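Local coordinates for uncharacterized DUF3829-like protein (Bacteroides thetaiotaomicron, PDB 3RH3) that is of unknown function but is an all-helical DUF3829-like protein, probably a lipoprotein attached to the cell envelope of a gut bacterium, at residues A40-M45 with E124-S129; L146-E151 with Q163-R168; R168-T173 with K201-A206. All blocks are in the same frame, centred on the assembly; numbering follows the deposited sequence. Where two conformers were deposited one is given.

Interaction 1: A40-M45 with E124-S129; sequences AVLGYM and ENYKLS
Leu42 and Met45 of helix 35-46 reach across to Asn125, Tyr126 and Ser129 of helix 115-154, a nearly antiparallel helix pair in an all-alpha fold, with segment axes 10.7 Å apart. Leu42 works with both branches. Its CD1 lies 3.5 Å from Ser129 OG, while CD2 rests 3.7 Å from the backbone O of Asn125 and 3.8 Å from Tyr126 CD1, meeting that ring obliquely. Met45, a selenomethionine, comes across Asn125 at about a right angle. Its SE is 3.6 Å from Asn125 ND2, and the bend at chi3 (78°) brings CE back beside the same amide nitrogen.

The second shell fixes these partners. Helix 79-111 holds both ends of the Asn125 amide: ND2 bonds to Phe99 O and OD1 to Asn102 ND2. The buried amide is therefore satisfied, and its flip is set by these two bonds; the selenium packs against ND2. Val41 also packs on Phe99 and Phe103 of that helix, so helix 79-111 supports both members of the pair. Tyr126 is held at its OH by a hydrogen bond to Glu46 OE2, just beyond Met45, and its ring stacks with His185. The Ser129 hydroxyl is drawn back to its own helix: with OG placed between the backbone N and the carbonyl carbon, it donates to Tyr126 O at 2.6 Å, tilted 31° from the carbonyl plane.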
loop_
_atom_site.group_PDB
_atom_site.type_symbol
_atom_site.label_atom_id
_atom_site.label_comp_id
_atom_site.label_asym_id
_atom_site.label_seq_id
_atom_site.Cartn_x
_atom_site.Cartn_y
_atom_site.Cartn_z
ATOM N N ALA A 40 15.033 6.226 1.365
ATOM C CA ALA A 40 16.067 7.232 1.055
ATOM C C ALA A 40 16.846 7.606 2.322
ATOM O O ALA A 40 18.070 7.741 2.292
ATOM C CB ALA A 40 15.435 8.476 0.448
ATOM N N VAL A 41 16.121 7.739 3.440
ATOM C CA VAL A 41 16.682 8.061 4.744
ATOM C C VAL A 41 17.562 6.884 5.205
ATOM O O VAL A 41 18.697 7.114 5.623
ATOM C CB VAL A 41 15.562 8.423 5.752
ATOM C CG1 VAL A 41 16.071 8.403 7.188
ATOM C CG2 VAL A 41 14.955 9.781 5.414
ATOM N N LEU A 42 17.057 5.634 5.091
ATOM C CA LEU A 42 17.813 4.416 5.440
ATOM C C LEU A 42 19.080 4.326 4.596
ATOM O O LEU A 42 20.145 3.988 5.123
ATOM C CB LEU A 42 16.970 3.133 5.260
ATOM C CG LEU A 42 15.853 2.878 6.276
ATOM C CD1 LEU A 42 14.976 1.708 5.833
ATOM C CD2 LEU A 42 16.415 2.645 7.685
ATOM N N GLY A 43 18.950 4.678 3.312
ATOM C CA GLY A 43 20.048 4.716 2.355
ATOM C C GLY A 43 21.121 5.687 2.793
ATOM O O GLY A 43 22.306 5.334 2.794
ATOM N N TYR A 44 20.699 6.899 3.243
ATOM C CA TYR A 44 21.610 7.929 3.732
ATOM C C TYR A 44 22.393 7.420 4.945
ATOM O O TYR A 44 23.608 7.610 5.012
ATOM C CB TYR A 44 20.856 9.228 4.078
ATOM C CG TYR A 44 21.782 10.389 4.380
ATOM C CD1 TYR A 44 22.268 10.606 5.668
ATOM C CD2 TYR A 44 22.199 11.255 3.371
ATOM C CE1 TYR A 44 23.144 11.655 5.944
ATOM C CE2 TYR A 44 23.073 12.310 3.636
ATOM C CZ TYR A 44 23.535 12.514 4.927
ATOM O OH TYR A 44 24.402 13.554 5.187
HETATM N N MSE A 45 21.697 6.745 5.881
HETATM C CA MSE A 45 22.269 6.214 7.123
HETATM C C MSE A 45 23.210 5.020 6.921
HETATM O O MSE A 45 23.906 4.634 7.865
HETATM C CB MSE A 45 21.167 5.833 8.097
HETATM C CG MSE A 45 20.371 7.033 8.571
HETATM SE SE MSE A 45 18.850 6.465 9.583
HETATM C CE MSE A 45 19.703 6.053 11.275
ATOM N N GLU A 124 18.008 0.417 14.725
ATOM C CA GLU A 124 16.682 0.792 15.221
ATOM C C GLU A 124 15.768 1.228 14.069
ATOM O O GLU A 124 14.626 0.765 13.983
ATOM C CB GLU A 124 16.778 1.919 16.265
ATOM N N ASN A 125 16.291 2.087 13.166
ATOM C CA ASN A 125 15.522 2.626 12.056
ATOM C C ASN A 125 15.136 1.568 11.032
ATOM O O ASN A 125 14.070 1.730 10.437
ATOM C CB ASN A 125 16.202 3.828 11.425
ATOM C CG ASN A 125 15.724 5.101 12.102
ATOM O OD1 ASN A 125 15.183 5.060 13.207
ATOM N ND2 ASN A 125 15.785 6.240 11.421
ATOM N N TYR A 126 15.916 0.449 10.899
ATOM C CA TYR A 126 15.541 -0.683 10.042
ATOM C C TYR A 126 14.269 -1.345 10.586
ATOM O O TYR A 126 13.323 -1.582 9.831
ATOM C CB TYR A 126 16.661 -1.734 9.972
ATOM C CG TYR A 126 17.828 -1.436 9.065
ATOM C CD1 TYR A 126 17.631 -0.907 7.788
ATOM C CD2 TYR A 126 19.120 -1.810 9.424
ATOM C CE1 TYR A 126 18.702 -0.696 6.920
ATOM C CE2 TYR A 126 20.194 -1.625 8.558
ATOM C CZ TYR A 126 19.981 -1.053 7.315
ATOM O OH TYR A 126 21.046 -0.850 6.493
ATOM N N LYS A 127 14.244 -1.622 11.908
ATOM C CA LYS A 127 13.091 -2.211 12.590
ATOM C C LYS A 127 11.867 -1.266 12.523
ATOM O O LYS A 127 10.758 -1.716 12.223
ATOM C CB LYS A 127 13.442 -2.539 14.048
ATOM N N LEU A 128 12.082 0.043 12.740
ATOM C CA LEU A 128 10.989 1.026 12.712
ATOM C C LEU A 128 10.370 1.176 11.320
ATOM O O LEU A 128 9.155 1.332 11.226
ATOM C CB LEU A 128 11.430 2.393 13.244
ATOM C CG LEU A 128 11.682 2.456 14.761
ATOM C CD1 LEU A 128 12.518 3.654 15.115
ATOM C CD2 LEU A 128 10.383 2.458 15.554
ATOM N N SER A 129 11.189 1.085 10.244
ATOM C CA SER A 129 10.696 1.202 8.872
ATOM C C SER A 129 9.732 0.058 8.528
ATOM O O SER A 129 8.768 0.276 7.813
ATOM C CB SER A 129 11.856 1.241 7.881
ATOM O OG SER A 129 12.625 0.050 7.878
#

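Interaction 2: L146-E151 with Q163-R168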
loop_
_atom_site.group_PDB
_atom_site.type_symbol
_atom_site.label_atom_id
_atom_site.label_comp_id
_atom_site.label_asym_id
_atom_site.label_seq_id
_atom_site.Cartn_x
_atom_site.Cartn_y
_atom_site.Cartn_z
ATOM N N LEU A 146 -14.317 -3.119 3.576
ATOM C CA LEU A 146 -15.306 -2.075 3.849
ATOM C C LEU A 146 -15.520 -1.196 2.621
ATOM O O LEU A 146 -16.668 -0.901 2.274
ATOM C CB LEU A 146 -14.878 -1.233 5.055
ATOM C CG LEU A 146 -14.783 -2.006 6.381
ATOM C CD1 LEU A 146 -14.055 -1.197 7.430
ATOM C CD2 LEU A 146 -16.157 -2.435 6.882
ATOM N N THR A 147 -14.422 -0.789 1.959
ATOM C CA THR A 147 -14.446 0.015 0.723
ATOM C C THR A 147 -15.140 -0.828 -0.366
ATOM O O THR A 147 -15.950 -0.296 -1.106
ATOM C CB THR A 147 -13.004 0.457 0.361
ATOM O OG1 THR A 147 -12.510 1.286 1.416
ATOM C CG2 THR A 147 -12.915 1.221 -0.941
ATOM N N GLU A 148 -14.863 -2.145 -0.395
ATOM C CA GLU A 148 -15.434 -3.122 -1.327
ATOM C C GLU A 148 -16.965 -3.196 -1.187
ATOM O O GLU A 148 -17.663 -3.113 -2.183
ATOM C CB GLU A 148 -14.804 -4.505 -1.079
ATOM C CG GLU A 148 -14.947 -5.525 -2.194
ATOM C CD GLU A 148 -14.177 -6.816 -1.977
ATOM O OE1 GLU A 148 -13.009 -6.759 -1.524
ATOM O OE2 GLU A 148 -14.735 -7.889 -2.304
ATOM N N GLN A 149 -17.469 -3.345 0.041
ATOM C CA GLN A 149 -18.892 -3.392 0.345
ATOM C C GLN A 149 -19.558 -2.065 -0.066
ATOM O O GLN A 149 -20.646 -2.085 -0.646
ATOM C CB GLN A 149 -19.102 -3.681 1.844
ATOM C CG GLN A 149 -20.562 -3.869 2.274
ATOM C CD GLN A 149 -21.255 -5.029 1.584
ATOM O OE1 GLN A 149 -20.753 -6.160 1.557
ATOM N NE2 GLN A 149 -22.427 -4.769 1.014
ATOM N N ALA A 150 -18.898 -0.927 0.215
ATOM C CA ALA A 150 -19.422 0.389 -0.150
ATOM C C ALA A 150 -19.484 0.542 -1.666
ATOM O O ALA A 150 -20.491 1.031 -2.185
ATOM C CB ALA A 150 -18.573 1.492 0.463
ATOM N N GLU A 151 -18.429 0.089 -2.385
ATOM C CA GLU A 151 -18.407 0.154 -3.840
ATOM C C GLU A 151 -19.494 -0.736 -4.434
ATOM O O GLU A 151 -20.177 -0.294 -5.337
ATOM C CB GLU A 151 -17.029 -0.188 -4.429
ATOM C CG GLU A 151 -16.075 1.003 -4.506
ATOM C CD GLU A 151 -16.376 2.125 -5.496
ATOM O OE1 GLU A 151 -17.512 2.657 -5.500
ATOM O OE2 GLU A 151 -15.434 2.533 -6.214
ATOM N N GLN A 163 -16.391 -5.871 -13.588
ATOM C CA GLN A 163 -15.137 -5.425 -14.179
ATOM C C GLN A 163 -14.467 -4.370 -13.262
ATOM O O GLN A 163 -13.297 -4.523 -12.932
ATOM C CB GLN A 163 -15.386 -4.869 -15.603
ATOM C CG GLN A 163 -15.731 -5.945 -16.659
ATOM C CD GLN A 163 -17.193 -6.375 -16.752
ATOM O OE1 GLN A 163 -18.006 -6.211 -15.822
ATOM N NE2 GLN A 163 -17.535 -7.034 -17.855
ATOM N N ILE A 164 -15.221 -3.316 -12.838
ATOM C CA ILE A 164 -14.742 -2.228 -11.972
ATOM C C ILE A 164 -14.286 -2.782 -10.614
ATOM O O ILE A 164 -13.181 -2.449 -10.154
ATOM C CB ILE A 164 -15.815 -1.112 -11.821
ATOM C CG1 ILE A 164 -16.040 -0.412 -13.189
ATOM C CG2 ILE A 164 -15.410 -0.084 -10.720
ATOM C CD1 ILE A 164 -17.404 0.146 -13.423
HETATM N N MSE A 165 -15.123 -3.621 -9.987
HETATM C CA MSE A 165 -14.830 -4.275 -8.698
HETATM C C MSE A 165 -13.524 -5.074 -8.792
HETATM O O MSE A 165 -12.676 -4.981 -7.914
HETATM C CB MSE A 165 -15.982 -5.214 -8.263
HETATM C CG MSE A 165 -17.285 -4.497 -7.921
HETATM SE SE MSE A 165 -17.103 -3.145 -6.544
HETATM C CE MSE A 165 -16.879 -4.341 -5.043
ATOM N N ALA A 166 -13.361 -5.858 -9.893
ATOM C CA ALA A 166 -12.163 -6.678 -10.091
ATOM C C ALA A 166 -10.900 -5.816 -10.162
ATOM O O ALA A 166 -9.904 -6.113 -9.488
ATOM C CB ALA A 166 -12.293 -7.513 -11.347
HETATM N N MSE A 167 -10.946 -4.735 -10.945
HETATM C CA MSE A 167 -9.780 -3.858 -11.097
HETATM C C MSE A 167 -9.413 -3.216 -9.775
HETATM O O MSE A 167 -8.241 -3.237 -9.413
HETATM C CB MSE A 167 -10.013 -2.793 -12.165
HETATM C CG MSE A 167 -9.976 -3.345 -13.548
HETATM SE SE MSE A 167 -10.040 -1.973 -14.928
HETATM C CE MSE A 167 -11.973 -1.864 -15.136
ATOM N N ARG A 168 -10.405 -2.672 -9.051
ATOM C CA ARG A 168 -10.216 -2.101 -7.721
ATOM C C ARG A 168 -9.557 -3.122 -6.756
ATOM O O ARG A 168 -8.591 -2.774 -6.091
ATOM C CB ARG A 168 -11.548 -1.617 -7.137
ATOM C CG ARG A 168 -12.055 -0.345 -7.756
ATOM C CD ARG A 168 -13.186 0.266 -6.931
ATOM N NE ARG A 168 -12.741 0.865 -5.662
ATOM C CZ ARG A 168 -12.132 2.046 -5.548
ATOM N NH1 ARG A 168 -11.846 2.763 -6.631
ATOM N NH2 ARG A 168 -11.793 2.512 -4.353
#
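Thr147 meets Arg168 through its methyl: CG2 sits at the edge of the guanidinium, near its plane, 3.8 Å from NH2, and the two side chains run about perpendicular. The threonine hydroxyl is engaged within its own helix, where OG1 bonds to Leu143 O, and the residue also packs on Ile19 and Tyr22 of helix 10-32.

One residue on, Glu148 offers its aliphatic part. Its CG lies 3.6 Å from CE of Met165, a selenomethionine whose doubly bent chain carries the methyl to this helix; Met165 was deposited in two conformers, so its contacts hold for the one described. The carboxylate of Glu148 has a long, weak ion pair with Lys169.

A turn after Thr147, Glu151 joins both partners. Its CB packs 3.6 Å from Met165 SE, and the bend at chi2 (-69°) folds the acid end round to Arg168. There Glu151 OE2 stands 3.2 Å from Arg168 NE but 3.1 Å above the guanidinium plane, toward its rim, so no N-H points at it. With the carboxylate and guanidinium planes 84° apart, this is a salt bridge of charges alone, lacking the direction of an in-plane bond. Glu151 CG, 3.5 Å from Arg168 NE, adds to the cover over the arginine. A second negative group, the C-terminal carboxylate of Ile264, makes a long, weak ion pair with Arg168 NH1.

The stems of Glu148, Glu151 and Arg168, with Met165 among them, line a partly exposed seam. The segments run 166° apart in direction, with axes 11.0 Å apart: an antiparallel alpha-helical hairpin, formed by successive helices 115-154 and 161-181.

Interaction 3: R168-T173 with K201-A206; sequences RKMSGT and KELKAA
The carboxylate of Glu202 turns both oxygens to the hydroxyl of Thr173, OE1 at 2.8 Å and OE2 at 3.0 Å from OG1, while the aliphatic chain of Lys169 passes over one of its faces, crossing at about a right angle. The setting is an antiparallel helix pair of an all-alpha fold, helices 161-181 and 189-207, with segment axes 10.2 Å apart. Lys169 CG and CE each lie 3.7 Å from Glu202 OE2, but Lys169 NZ stays 4.7 Å from that oxygen, so the opposite charges are near but not in contact, and any attraction is probably modest. Thr173 OG1 also lies close to Lys169 O, one turn back, and has a weak hydrogen bond with Glu198 OE2. Glu202 OE2 is close to the carboxylate of Glu198 as well; such crowding of like charges would probably favour a proton on one of the two acids.

Met170, a selenomethionine, slides past Glu202 in the opposite direction, its CG 3.6 Å from OE1. With an alanine in place of Glu202, Thr173 OG1 would probably lose its close carboxylate partner, keeping across the pair the weak one, Glu198, and the stems of Lys169 and Met170 would lose the chain they pack on. Beyond the acid the contact turns apolar. Met170 SE packs 3.9 Å from Leu203 CD1, and both residues lean on Leu226 of helix 216-240, which covers this side of the pair. The chain of Met170 then bends at chi3 (-87°), pressing its CE tightly against Ala206 CB at 3.5 Å.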
loop_
_atom_site.group_PDB
_atom_site.type_symbol
_atom_site.label_atom_id
_atom_site.label_comp_id
_atom_site.label_asym_id
_atom_site.label_seq_id
_atom_site.Cartn_x
_atom_site.Cartn_y
_atom_site.Cartn_z
ATOM N N ARG A 168 -10.405 -2.672 -9.051
ATOM C CA ARG A 168 -10.216 -2.101 -7.721
ATOM C C ARG A 168 -9.557 -3.122 -6.756
ATOM O O ARG A 168 -8.591 -2.774 -6.091
ATOM C CB ARG A 168 -11.548 -1.617 -7.137
ATOM C CG ARG A 168 -12.055 -0.345 -7.756
ATOM C CD ARG A 168 -13.186 0.266 -6.931
ATOM N NE ARG A 168 -12.741 0.865 -5.662
ATOM C CZ ARG A 168 -12.132 2.046 -5.548
ATOM N NH1 ARG A 168 -11.846 2.763 -6.631
ATOM N NH2 ARG A 168 -11.793 2.512 -4.353
ATOM N N LYS A 169 -10.029 -4.357 -6.713
ATOM C CA LYS A 169 -9.447 -5.366 -5.806
ATOM C C LYS A 169 -7.999 -5.732 -6.195
ATOM O O LYS A 169 -7.136 -5.762 -5.315
ATOM C CB LYS A 169 -10.307 -6.630 -5.700
ATOM C CG LYS A 169 -9.908 -7.472 -4.482
ATOM C CD LYS A 169 -10.863 -8.568 -4.149
ATOM C CE LYS A 169 -10.469 -9.192 -2.829
ATOM N NZ LYS A 169 -11.542 -10.073 -2.289
HETATM N N MSE A 170 -7.719 -5.918 -7.503
HETATM C CA MSE A 170 -6.377 -6.248 -8.010
HETATM C C MSE A 170 -5.397 -5.125 -7.746
HETATM O O MSE A 170 -4.283 -5.408 -7.319
HETATM C CB MSE A 170 -6.414 -6.615 -9.488
HETATM C CG MSE A 170 -7.104 -7.981 -9.695
HETATM SE SE MSE A 170 -6.978 -8.578 -11.509
HETATM C CE MSE A 170 -8.526 -7.721 -12.202
ATOM N N SER A 171 -5.857 -3.855 -7.876
ATOM C CA SER A 171 -5.056 -2.672 -7.600
ATOM C C SER A 171 -4.643 -2.649 -6.146
ATOM O O SER A 171 -3.504 -2.300 -5.849
ATOM C CB SER A 171 -5.818 -1.402 -7.966
ATOM O OG SER A 171 -5.745 -1.261 -9.374
ATOM N N GLY A 172 -5.569 -3.007 -5.260
ATOM C CA GLY A 172 -5.314 -3.119 -3.830
ATOM C C GLY A 172 -4.288 -4.200 -3.537
ATOM O O GLY A 172 -3.343 -3.977 -2.780
ATOM N N THR A 173 -4.427 -5.367 -4.184
ATOM C CA THR A 173 -3.490 -6.496 -4.017
ATOM C C THR A 173 -2.098 -6.101 -4.519
ATOM O O THR A 173 -1.120 -6.378 -3.822
ATOM C CB THR A 173 -4.027 -7.754 -4.699
ATOM O OG1 THR A 173 -5.380 -7.943 -4.284
ATOM C CG2 THR A 173 -3.247 -9.003 -4.303
ATOM N N LYS A 201 -5.283 -15.604 -8.349
ATOM C CA LYS A 201 -6.648 -16.092 -8.183
ATOM C C LYS A 201 -7.638 -15.006 -8.657
ATOM O O LYS A 201 -8.592 -15.319 -9.364
ATOM C CB LYS A 201 -6.884 -16.460 -6.699
ATOM C CG LYS A 201 -7.983 -17.464 -6.444
ATOM C CD LYS A 201 -8.119 -17.767 -4.948
ATOM N N GLU A 202 -7.384 -13.741 -8.307
ATOM C CA GLU A 202 -8.221 -12.595 -8.711
ATOM C C GLU A 202 -8.147 -12.391 -10.230
ATOM O O GLU A 202 -9.154 -12.098 -10.875
ATOM C CB GLU A 202 -7.775 -11.303 -8.001
ATOM C CG GLU A 202 -8.034 -11.258 -6.507
ATOM C CD GLU A 202 -7.279 -10.185 -5.739
ATOM O OE1 GLU A 202 -6.620 -9.332 -6.375
ATOM O OE2 GLU A 202 -7.363 -10.190 -4.491
ATOM N N LEU A 203 -6.966 -12.586 -10.796
ATOM C CA LEU A 203 -6.740 -12.402 -12.225
ATOM C C LEU A 203 -7.502 -13.440 -13.067
ATOM O O LEU A 203 -8.113 -13.064 -14.060
ATOM C CB LEU A 203 -5.239 -12.451 -12.523
ATOM C CG LEU A 203 -4.793 -12.107 -13.937
ATOM C CD1 LEU A 203 -5.156 -10.674 -14.292
ATOM C CD2 LEU A 203 -3.296 -12.325 -14.083
ATOM N N LYS A 204 -7.460 -14.721 -12.674
ATOM C CA LYS A 204 -8.146 -15.813 -13.376
ATOM C C LYS A 204 -9.656 -15.646 -13.286
ATOM O O LYS A 204 -10.363 -15.968 -14.244
ATOM C CB LYS A 204 -7.703 -17.179 -12.830
ATOM C CG LYS A 204 -6.261 -17.485 -13.218
ATOM C CD LYS A 204 -5.847 -18.920 -12.933
ATOM C CE LYS A 204 -4.532 -19.251 -13.606
ATOM N NZ LYS A 204 -4.627 -19.215 -15.096
ATOM N N ALA A 205 -10.149 -15.118 -12.147
ATOM C CA ALA A 205 -11.571 -14.845 -11.956
ATOM C C ALA A 205 -11.986 -13.675 -12.846
ATOM O O ALA A 205 -12.988 -13.783 -13.553
ATOM C CB ALA A 205 -11.868 -14.547 -10.501
ATOM N N ALA A 206 -11.160 -12.608 -12.896
ATOM C CA ALA A 206 -11.424 -11.440 -13.749
ATOM C C ALA A 206 -11.490 -11.819 -15.230
ATOM O O ALA A 206 -12.375 -11.324 -15.932
ATOM C CB ALA A 206 -10.377 -10.372 -13.538
#

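Overall arrangement
The three contacts follow one another along the chain. Interactions 1 and 2 both use the long helix 115-154 but have centres 35 Å apart, on opposite sides of the chain's centre. Interactions 2 and 3 lie side by side, centres 10 Å apart; they share Arg168 on helix 161-181 and touch where Glu148 approaches Lys169. Interaction 1 remains about 17 Å from interaction 3 at the nearest atoms. Interaction 1 lies within the DUF6845 region and interaction 3 within the DUF3829-like C-terminal domain, while interaction 2 joins the two. Helix 115-154 thus runs from the packing of helix 35-46 to the C-terminal helices, joining both parts of this single-chain helical protein.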